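Local coordinates for pullulanase (Klebsiella oxytoca, PDB 2YOC), which hydrolyses alpha-1,6-glucosidic linkages in pullulan and probably in branched glucans, as a glycosyl hydrolase exported through a type 2 secretion system, at residues I689-D697 / G716-R725; R773-A781 / G805-N816. One frame throughout, in Å; residues are numbered along the deposited sequence.

Contact 1: I689-D697 / G716-R725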
loop_
_atom_site.group_PDB
_atom_site.type_symbol
_atom_site.label_atom_id
_atom_site.label_comp_id
_atom_site.label_asym_id
_atom_site.label_seq_id
_atom_site.Cartn_x
_atom_site.Cartn_y
_atom_site.Cartn_z
ATOM N N ILE B 689 17.678 37.092 5.059
ATOM C CA ILE B 689 18.485 36.149 5.832
ATOM C C ILE B 689 17.961 34.732 5.695
ATOM O O ILE B 689 16.770 34.519 5.661
ATOM C CB ILE B 689 18.648 36.613 7.301
ATOM C CG1 ILE B 689 19.876 35.965 7.964
ATOM C CG2 ILE B 689 17.333 36.467 8.138
ATOM C CD1 ILE B 689 21.036 36.761 7.916
ATOM N N TYR B 690 18.842 33.775 5.608
ATOM C CA TYR B 690 18.424 32.397 5.476
ATOM C C TYR B 690 18.735 31.602 6.735
ATOM O O TYR B 690 19.808 31.748 7.307
ATOM C CB TYR B 690 19.053 31.762 4.218
ATOM C CG TYR B 690 18.521 30.390 3.886
ATOM C CD1 TYR B 690 17.175 30.195 3.593
ATOM C CD2 TYR B 690 19.359 29.279 3.892
ATOM C CE1 TYR B 690 16.676 28.926 3.314
ATOM C CE2 TYR B 690 18.877 28.008 3.586
ATOM C CZ TYR B 690 17.539 27.838 3.287
ATOM O OH TYR B 690 17.066 26.587 3.007
ATOM N N PHE B 691 17.756 30.800 7.195
ATOM C CA PHE B 691 17.912 29.915 8.370
ATOM C C PHE B 691 17.694 28.489 7.894
ATOM O O PHE B 691 16.757 28.211 7.143
ATOM C CB PHE B 691 16.871 30.224 9.484
ATOM C CG PHE B 691 17.107 31.372 10.446
ATOM C CD1 PHE B 691 17.921 32.449 10.093
ATOM C CD2 PHE B 691 16.452 31.414 11.677
ATOM C CE1 PHE B 691 18.117 33.512 10.975
ATOM C CE2 PHE B 691 16.637 32.480 12.551
ATOM C CZ PHE B 691 17.460 33.527 12.193
ATOM N N PHE B 692 18.568 27.597 8.307
ATOM C CA PHE B 692 18.455 26.177 8.037
ATOM C C PHE B 692 19.225 25.446 9.121
ATOM O O PHE B 692 19.909 26.102 9.919
ATOM C CB PHE B 692 18.860 25.813 6.608
ATOM C CG PHE B 692 20.332 25.854 6.314
ATOM C CD1 PHE B 692 21.008 27.063 6.239
ATOM C CD2 PHE B 692 21.032 24.688 6.039
ATOM C CE1 PHE B 692 22.370 27.097 5.945
ATOM C CE2 PHE B 692 22.393 24.726 5.745
ATOM C CZ PHE B 692 23.053 25.928 5.701
ATOM N N GLY B 693 18.999 24.144 9.241
ATOM C CA GLY B 693 19.651 23.349 10.273
ATOM C C GLY B 693 19.375 21.871 10.149
ATOM O O GLY B 693 18.814 21.421 9.145
ATOM N N GLU B 694 19.801 21.103 11.157
ATOM C CA GLU B 694 19.595 19.664 11.211
ATOM C C GLU B 694 18.305 19.474 11.983
ATOM O O GLU B 694 18.295 19.565 13.209
ATOM C CB GLU B 694 20.746 18.963 11.940
ATOM C CG GLU B 694 22.132 19.202 11.361
ATOM C CD GLU B 694 23.221 18.577 12.216
ATOM O OE1 GLU B 694 23.201 18.784 13.456
ATOM O OE2 GLU B 694 24.073 17.849 11.651
ATOM N N GLY B 695 17.218 19.267 11.243
ATOM C CA GLY B 695 15.890 19.076 11.795
ATOM C C GLY B 695 15.543 17.625 12.022
ATOM O O GLY B 695 14.410 17.258 11.756
ATOM N N TRP B 696 16.481 16.795 12.561
ATOM C CA TRP B 696 16.205 15.378 12.869
ATOM C C TRP B 696 15.308 15.290 14.114
ATOM O O TRP B 696 15.232 16.285 14.851
ATOM C CB TRP B 696 17.497 14.577 13.154
ATOM C CG TRP B 696 18.742 14.956 12.385
ATOM C CD1 TRP B 696 19.963 15.260 12.914
ATOM C CD2 TRP B 696 18.916 14.943 10.958
ATOM N NE1 TRP B 696 20.868 15.497 11.912
ATOM C CE2 TRP B 696 20.254 15.303 10.697
ATOM C CE3 TRP B 696 18.050 14.730 9.870
ATOM C CZ2 TRP B 696 20.759 15.427 9.394
ATOM C CZ3 TRP B 696 18.557 14.829 8.582
ATOM C CH2 TRP B 696 19.903 15.159 8.355
ATOM N N ASP B 697 14.657 14.115 14.384
ATOM C CA ASP B 697 13.843 13.984 15.601
ATOM C C ASP B 697 14.805 14.029 16.752
ATOM O O ASP B 697 15.858 13.407 16.676
ATOM C CB ASP B 697 13.037 12.680 15.656
ATOM C CG ASP B 697 11.781 12.734 16.536
ATOM O OD1 ASP B 697 11.846 13.318 17.668
ATOM O OD2 ASP B 697 10.729 12.204 16.103
ATOM N N GLY B 716 9.551 28.236 5.868
ATOM C CA GLY B 716 10.617 29.006 5.245
ATOM C C GLY B 716 11.961 28.555 5.745
ATOM O O GLY B 716 12.973 28.758 5.072
ATOM N N ILE B 717 11.977 27.924 6.923
ATOM C CA ILE B 717 13.190 27.395 7.540
ATOM C C ILE B 717 13.532 26.131 6.799
ATOM O O ILE B 717 12.661 25.283 6.602
ATOM C CB ILE B 717 12.983 27.141 9.069
ATOM C CG1 ILE B 717 12.270 28.320 9.778
ATOM C CG2 ILE B 717 14.272 26.744 9.773
ATOM C CD1 ILE B 717 12.964 29.734 9.768
ATOM N N GLY B 718 14.769 26.040 6.340
ATOM C CA GLY B 718 15.259 24.882 5.613
ATOM C C GLY B 718 15.815 23.845 6.555
ATOM O O GLY B 718 16.219 24.162 7.680
ATOM N N THR B 719 15.829 22.592 6.100
ATOM C CA THR B 719 16.397 21.453 6.833
ATOM C C THR B 719 17.225 20.613 5.885
ATOM O O THR B 719 16.943 20.598 4.684
ATOM C CB THR B 719 15.317 20.579 7.447
ATOM O OG1 THR B 719 14.286 20.370 6.488
ATOM C CG2 THR B 719 14.763 21.150 8.713
ATOM N N PHE B 720 18.240 19.913 6.419
ATOM C CA PHE B 720 19.051 19.008 5.620
ATOM C C PHE B 720 18.184 17.803 5.315
ATOM O O PHE B 720 17.440 17.329 6.195
ATOM C CB PHE B 720 20.325 18.548 6.372
ATOM C CG PHE B 720 21.477 19.518 6.375
ATOM C CD1 PHE B 720 22.408 19.521 5.342
ATOM C CD2 PHE B 720 21.635 20.434 7.412
ATOM C CE1 PHE B 720 23.478 20.432 5.344
ATOM C CE2 PHE B 720 22.704 21.343 7.414
ATOM C CZ PHE B 720 23.627 21.328 6.389
ATOM N N SER B 721 18.240 17.339 4.056
ATOM C CA SER B 721 17.502 16.149 3.651
ATOM C C SER B 721 18.444 14.960 3.568
ATOM O O SER B 721 19.438 14.965 2.817
ATOM C CB SER B 721 16.748 16.353 2.351
ATOM O OG SER B 721 16.022 15.180 2.029
ATOM N N ASP B 722 18.132 13.962 4.396
ATOM C CA ASP B 722 18.839 12.704 4.544
ATOM C C ASP B 722 18.325 11.669 3.536
ATOM O O ASP B 722 18.960 10.633 3.352
ATOM C CB ASP B 722 18.700 12.199 5.997
ATOM C CG ASP B 722 17.312 12.205 6.626
ATOM O OD1 ASP B 722 16.423 12.917 6.110
ATOM O OD2 ASP B 722 17.140 11.559 7.679
ATOM N N ARG B 723 17.192 11.964 2.875
ATOM C CA ARG B 723 16.559 11.080 1.913
ATOM C C ARG B 723 17.410 10.824 0.697
ATOM O O ARG B 723 17.701 9.665 0.406
ATOM C CB ARG B 723 15.185 11.601 1.495
ATOM C CG ARG B 723 14.091 11.318 2.495
ATOM C CD ARG B 723 14.044 12.404 3.505
ATOM N NE ARG B 723 12.803 12.410 4.251
ATOM C CZ ARG B 723 12.749 12.366 5.568
ATOM N NH1 ARG B 723 13.862 12.281 6.281
ATOM N NH2 ARG B 723 11.583 12.422 6.189
ATOM N N LEU B 724 17.792 11.878 -0.044
ATOM C CA LEU B 724 18.622 11.695 -1.244
ATOM C C LEU B 724 20.007 11.238 -0.804
ATOM O O LEU B 724 20.554 10.313 -1.402
ATOM C CB LEU B 724 18.676 12.982 -2.077
ATOM C CG LEU B 724 19.582 13.011 -3.298
ATOM C CD1 LEU B 724 18.927 13.758 -4.437
ATOM C CD2 LEU B 724 20.920 13.663 -2.977
ATOM N N ARG B 725 20.525 11.841 0.293
ATOM C CA ARG B 725 21.834 11.582 0.876
ATOM C C ARG B 725 22.104 10.122 1.010
ATOM O O ARG B 725 23.068 9.635 0.434
ATOM C CB ARG B 725 21.954 12.264 2.228
ATOM C CG ARG B 725 23.304 12.047 2.870
ATOM C CD ARG B 725 23.207 12.293 4.347
ATOM N NE ARG B 725 22.514 11.211 5.043
ATOM C CZ ARG B 725 21.979 11.325 6.253
ATOM N NH1 ARG B 725 21.992 12.493 6.885
ATOM N NH2 ARG B 725 21.390 10.283 6.823
#
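Phe720 presents the far end of its ring to Phe692, its CZ lying 3.7 Å from Phe692 CE2 at the edge of that ring and near its plane. The centroids are 5.5 Å apart with the planes inclined at 49°, so the pair is neither stacked nor T-shaped. Beneath these rings the backbones of 690-693 and 718-720 run parallel. Gly718 N donates to Phe691 O (3.1 Å), and Gly718 O in turn accepts from Gly693 N. Phe720 N then reaches Gly693 O over 3.2 Å, while the edge of the Phe720 ring meets the same carbonyl oxygen through CD2. Glycine suits position 718: with no side chain, it lets Tyr690 OH pass 3.6 Å from Gly718 CA on the way to Thr812 O. Phe691 turns to the other side of its strand, where its CB touches Ile717 CD1.

Past the strand ends Trp696 takes over. Its first torsion (chi1 -34°) sets CG beside the backbone N, and the six-membered ring then reaches the second segment. There CH2 touches Phe720 CB at 3.9 Å and CZ3 comes within 3.5 Å of Asp722 CG, the carboxylate being tilted 47° to the ring. The CB of Glu694 lies over one indole face, toward its rim. Asp722 is also salt-bridged to Arg723, and its CB lies over the rim of one face of the Arg725 guanidinium, whose NH1 approaches Trp696 CH2 obliquely and is bonded to Tyr817 OH. The carboxylate of Glu694 leads away from this cluster, OE1 accepting from Leu666 N and OE2 salt-bridged to Arg663 and Lys820. Strands 690-693 and 718-720 are successive strands of the closed eight-stranded parallel barrel, consistent with the (beta/alpha)8 barrel of alpha-amylase-type glycosidases, whose active site lies at the strands' C-terminal end.

Contact 2: R773-A781 / G805-N816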
loop_
_atom_site.group_PDB
_atom_site.type_symbol
_atom_site.label_atom_id
_atom_site.label_comp_id
_atom_site.label_asym_id
_atom_site.label_seq_id
_atom_site.Cartn_x
_atom_site.Cartn_y
_atom_site.Cartn_z
ATOM N N ARG B 773 15.078 10.687 -7.071
ATOM C CA ARG B 773 14.222 11.504 -7.938
ATOM C C ARG B 773 13.474 12.536 -7.107
ATOM O O ARG B 773 13.618 13.736 -7.344
ATOM C CB ARG B 773 13.247 10.614 -8.736
ATOM C CG ARG B 773 13.933 9.843 -9.886
ATOM C CD ARG B 773 12.954 9.150 -10.810
ATOM N NE ARG B 773 12.385 7.959 -10.186
ATOM C CZ ARG B 773 12.739 6.721 -10.497
ATOM N NH1 ARG B 773 13.638 6.501 -11.449
ATOM N NH2 ARG B 773 12.179 5.689 -9.874
ATOM N N LEU B 774 12.760 12.075 -6.068
ATOM C CA LEU B 774 12.023 12.946 -5.174
ATOM C C LEU B 774 12.921 14.095 -4.640
ATOM O O LEU B 774 12.505 15.265 -4.676
ATOM C CB LEU B 774 11.427 12.112 -4.038
ATOM C CG LEU B 774 10.466 12.809 -3.091
ATOM C CD1 LEU B 774 9.362 13.555 -3.838
ATOM C CD2 LEU B 774 9.869 11.823 -2.137
ATOM N N GLY B 775 14.153 13.741 -4.224
ATOM C CA GLY B 775 15.159 14.677 -3.746
ATOM C C GLY B 775 15.556 15.668 -4.828
ATOM O O GLY B 775 15.547 16.883 -4.592
HETATM N N MSE B 776 15.858 15.162 -6.058
HETATM C CA MSE B 776 16.217 16.009 -7.208
HETATM C C MSE B 776 15.107 17.026 -7.522
HETATM O O MSE B 776 15.409 18.117 -8.009
HETATM C CB MSE B 776 16.524 15.161 -8.427
HETATM C CG MSE B 776 17.739 14.301 -8.220
HETATM SE SE MSE B 776 18.411 13.610 -9.864
HETATM C CE MSE B 776 19.112 15.300 -10.682
ATOM N N ALA B 777 13.837 16.683 -7.190
ATOM C CA ALA B 777 12.695 17.558 -7.377
ATOM C C ALA B 777 12.382 18.334 -6.073
ATOM O O ALA B 777 11.239 18.729 -5.820
ATOM C CB ALA B 777 11.495 16.760 -7.855
ATOM N N GLY B 778 13.418 18.556 -5.268
ATOM C CA GLY B 778 13.331 19.313 -4.023
ATOM C C GLY B 778 12.573 18.688 -2.873
ATOM O O GLY B 778 11.979 19.415 -2.080
ATOM N N ASN B 779 12.583 17.344 -2.761
ATOM C CA ASN B 779 11.936 16.574 -1.680
ATOM C C ASN B 779 10.590 17.137 -1.155
ATOM O O ASN B 779 10.427 17.397 0.036
ATOM C CB ASN B 779 12.940 16.291 -0.551
ATOM C CG ASN B 779 12.598 15.027 0.171
ATOM O OD1 ASN B 779 12.767 13.915 -0.339
ATOM N ND2 ASN B 779 12.024 15.169 1.326
ATOM N N LEU B 780 9.646 17.328 -2.060
ATOM C CA LEU B 780 8.342 17.904 -1.738
ATOM C C LEU B 780 7.296 16.883 -1.297
ATOM O O LEU B 780 7.229 15.797 -1.839
ATOM C CB LEU B 780 7.827 18.741 -2.917
ATOM C CG LEU B 780 8.764 19.849 -3.417
ATOM C CD1 LEU B 780 8.220 20.503 -4.676
ATOM C CD2 LEU B 780 9.001 20.904 -2.365
ATOM N N ALA B 781 6.469 17.240 -0.338
ATOM C CA ALA B 781 5.432 16.373 0.189
ATOM C C ALA B 781 4.298 16.159 -0.793
ATOM O O ALA B 781 3.610 15.151 -0.705
ATOM C CB ALA B 781 4.879 16.977 1.466
ATOM N N GLY B 805 8.877 10.332 2.905
ATOM C CA GLY B 805 10.077 10.714 2.164
ATOM C C GLY B 805 10.094 12.189 1.905
ATOM O O GLY B 805 10.939 12.899 2.450
ATOM N N GLY B 806 9.110 12.641 1.139
ATOM C CA GLY B 806 8.931 14.056 0.842
ATOM C C GLY B 806 8.261 14.725 2.017
ATOM O O GLY B 806 7.397 14.112 2.644
ATOM N N TYR B 807 8.671 15.960 2.338
ATOM C CA TYR B 807 8.124 16.695 3.492
ATOM C C TYR B 807 7.959 18.187 3.296
ATOM O O TYR B 807 7.242 18.812 4.095
ATOM C CB TYR B 807 8.956 16.455 4.783
ATOM C CG TYR B 807 10.407 16.861 4.689
ATOM C CD1 TYR B 807 10.804 18.166 4.942
ATOM C CD2 TYR B 807 11.395 15.924 4.394
ATOM C CE1 TYR B 807 12.145 18.540 4.862
ATOM C CE2 TYR B 807 12.744 16.278 4.348
ATOM C CZ TYR B 807 13.115 17.585 4.591
ATOM O OH TYR B 807 14.446 17.924 4.544
ATOM N N ALA B 808 8.677 18.762 2.292
ATOM C CA ALA B 808 8.724 20.197 2.070
ATOM C C ALA B 808 7.583 20.801 1.299
ATOM O O ALA B 808 6.932 20.102 0.517
ATOM C CB ALA B 808 10.038 20.566 1.426
ATOM N N ALA B 809 7.363 22.126 1.492
ATOM C CA ALA B 809 6.378 22.895 0.721
ATOM C C ALA B 809 7.060 23.492 -0.493
ATOM O O ALA B 809 6.453 23.509 -1.554
ATOM C CB ALA B 809 5.778 24.000 1.555
ATOM N N ASP B 810 8.317 23.970 -0.359
ATOM C CA ASP B 810 9.087 24.545 -1.476
ATOM C C ASP B 810 10.505 23.937 -1.482
ATOM O O ASP B 810 11.017 23.579 -0.412
ATOM C CB ASP B 810 9.161 26.092 -1.389
ATOM C CG ASP B 810 7.817 26.794 -1.343
ATOM O OD1 ASP B 810 7.233 27.039 -2.428
ATOM O OD2 ASP B 810 7.347 27.104 -0.220
ATOM N N PRO B 811 11.177 23.812 -2.648
ATOM C CA PRO B 811 12.544 23.241 -2.636
ATOM C C PRO B 811 13.553 24.043 -1.804
ATOM O O PRO B 811 14.646 23.549 -1.501
ATOM C CB PRO B 811 12.940 23.206 -4.129
ATOM C CG PRO B 811 12.058 24.205 -4.794
ATOM C CD PRO B 811 10.754 24.176 -4.020
ATOM N N THR B 812 13.199 25.292 -1.461
ATOM C CA THR B 812 14.075 26.177 -0.707
ATOM C C THR B 812 14.106 25.796 0.780
ATOM O O THR B 812 14.943 26.286 1.531
ATOM C CB THR B 812 13.742 27.630 -1.001
ATOM O OG1 THR B 812 12.458 27.919 -0.468
ATOM C CG2 THR B 812 13.757 27.927 -2.484
ATOM N N GLU B 813 13.211 24.893 1.182
ATOM C CA GLU B 813 13.122 24.358 2.521
ATOM C C GLU B 813 13.984 23.095 2.676
ATOM O O GLU B 813 14.089 22.588 3.790
ATOM C CB GLU B 813 11.660 24.064 2.862
ATOM C CG GLU B 813 10.791 25.300 2.803
ATOM C CD GLU B 813 9.374 25.207 3.341
ATOM O OE1 GLU B 813 8.834 24.078 3.480
ATOM O OE2 GLU B 813 8.788 26.293 3.578
ATOM N N VAL B 814 14.629 22.614 1.575
ATOM C CA VAL B 814 15.450 21.387 1.519
ATOM C C VAL B 814 16.924 21.630 1.170
ATOM O O VAL B 814 17.225 22.263 0.161
ATOM C CB VAL B 814 14.845 20.372 0.505
ATOM C CG1 VAL B 814 15.734 19.148 0.346
ATOM C CG2 VAL B 814 13.445 19.942 0.894
ATOM N N VAL B 815 17.832 21.017 1.917
ATOM C CA VAL B 815 19.255 21.076 1.599
ATOM C C VAL B 815 19.748 19.648 1.278
ATOM O O VAL B 815 19.813 18.785 2.166
ATOM C CB VAL B 815 20.100 21.765 2.696
ATOM C CG1 VAL B 815 21.576 21.712 2.356
ATOM C CG2 VAL B 815 19.659 23.218 2.905
ATOM N N ASN B 816 20.061 19.393 -0.004
ATOM C CA ASN B 816 20.577 18.107 -0.463
ATOM C C ASN B 816 22.100 18.082 -0.373
ATOM O O ASN B 816 22.777 19.104 -0.573
ATOM C CB ASN B 816 20.098 17.795 -1.881
ATOM C CG ASN B 816 18.697 17.243 -1.923
ATOM O OD1 ASN B 816 18.293 16.399 -1.092
ATOM N ND2 ASN B 816 17.932 17.693 -2.911
#
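Asn779 and Tyr807 cross at about a right angle, the amide and ring planes 60° apart, with ND2 of the asparagine 3.2 Å from Tyr807 CD2. The amide is not left to the ring alone: ND2 donates to Gly805 O over 2.8 Å in a nearly straight bond lying in the amide plane, which fixes the rotation of the group. With CG anti to the backbone N (chi1 -152°), the side chain reaches this carbonyl while its CB rests against Val814 CG2. Asparagine suits the place twice, since it tolerates the left-handed backbone conformation found here and pairs a donor with a buried carbonyl. Its backbone O is gripped by two amides, Ala808 N lying in the carbonyl plane and Tyr807 N above it.

Leu780 turns the other way. Its CD2 branch comes back to Ala808 CB at 3.9 Å and to Pro811 CD, small or rigid partners that let the branch lie close to the backbone. Next to it, Ala781 N donates to Ala808 O (3.0 Å), in plane and on a lone pair.

The helix ending at Met776 closes in a Schellman motif, with Gly778 at the positive-phi position and its CA 3.9 Å from Pro811 CB. Gly775 O, which accepts the motif's bond from Gly778 N, also takes Asn816 ND2 at 3.0 Å, the two donors arriving on opposite faces of the carbonyl plane. From the last turn of the helix, Leu774 CD2 packs on Gly806 N at 3.5 Å. The contact thus ties the C-terminal end of helix 762-776 to the loop leading into strand 814-816 and to the strand itself. Helix 722-729 adjoins it through Arg723 and Leu724, Tyr807 OH reaches Thr719 of strand 718-720, and Ala777 touches strand 962-965.

Overall arrangement
Contact 1 closes before contact 2 opens along the chain, yet their centres lie only about 10 Å apart. Both belong to the closed eight-stranded parallel barrel: contact 1 pairs its fifth and sixth strands, 690-693 and 718-720, and contact 2 brings in the seventh, 814-816, which neighbours the sixth. Helix 762-776 comes between strands six and seven in sequence. The two contacts meet directly, with Arg723 NE probably hydrogen-bonded to Gly805 O at 2.6 Å and Phe720 O packing near Tyr807 OH. Strand 718-720 and helix 722-729 therefore link the two, so that the helix end and loop of contact 2 are joined to the barrel wall formed by the strands of contact 1.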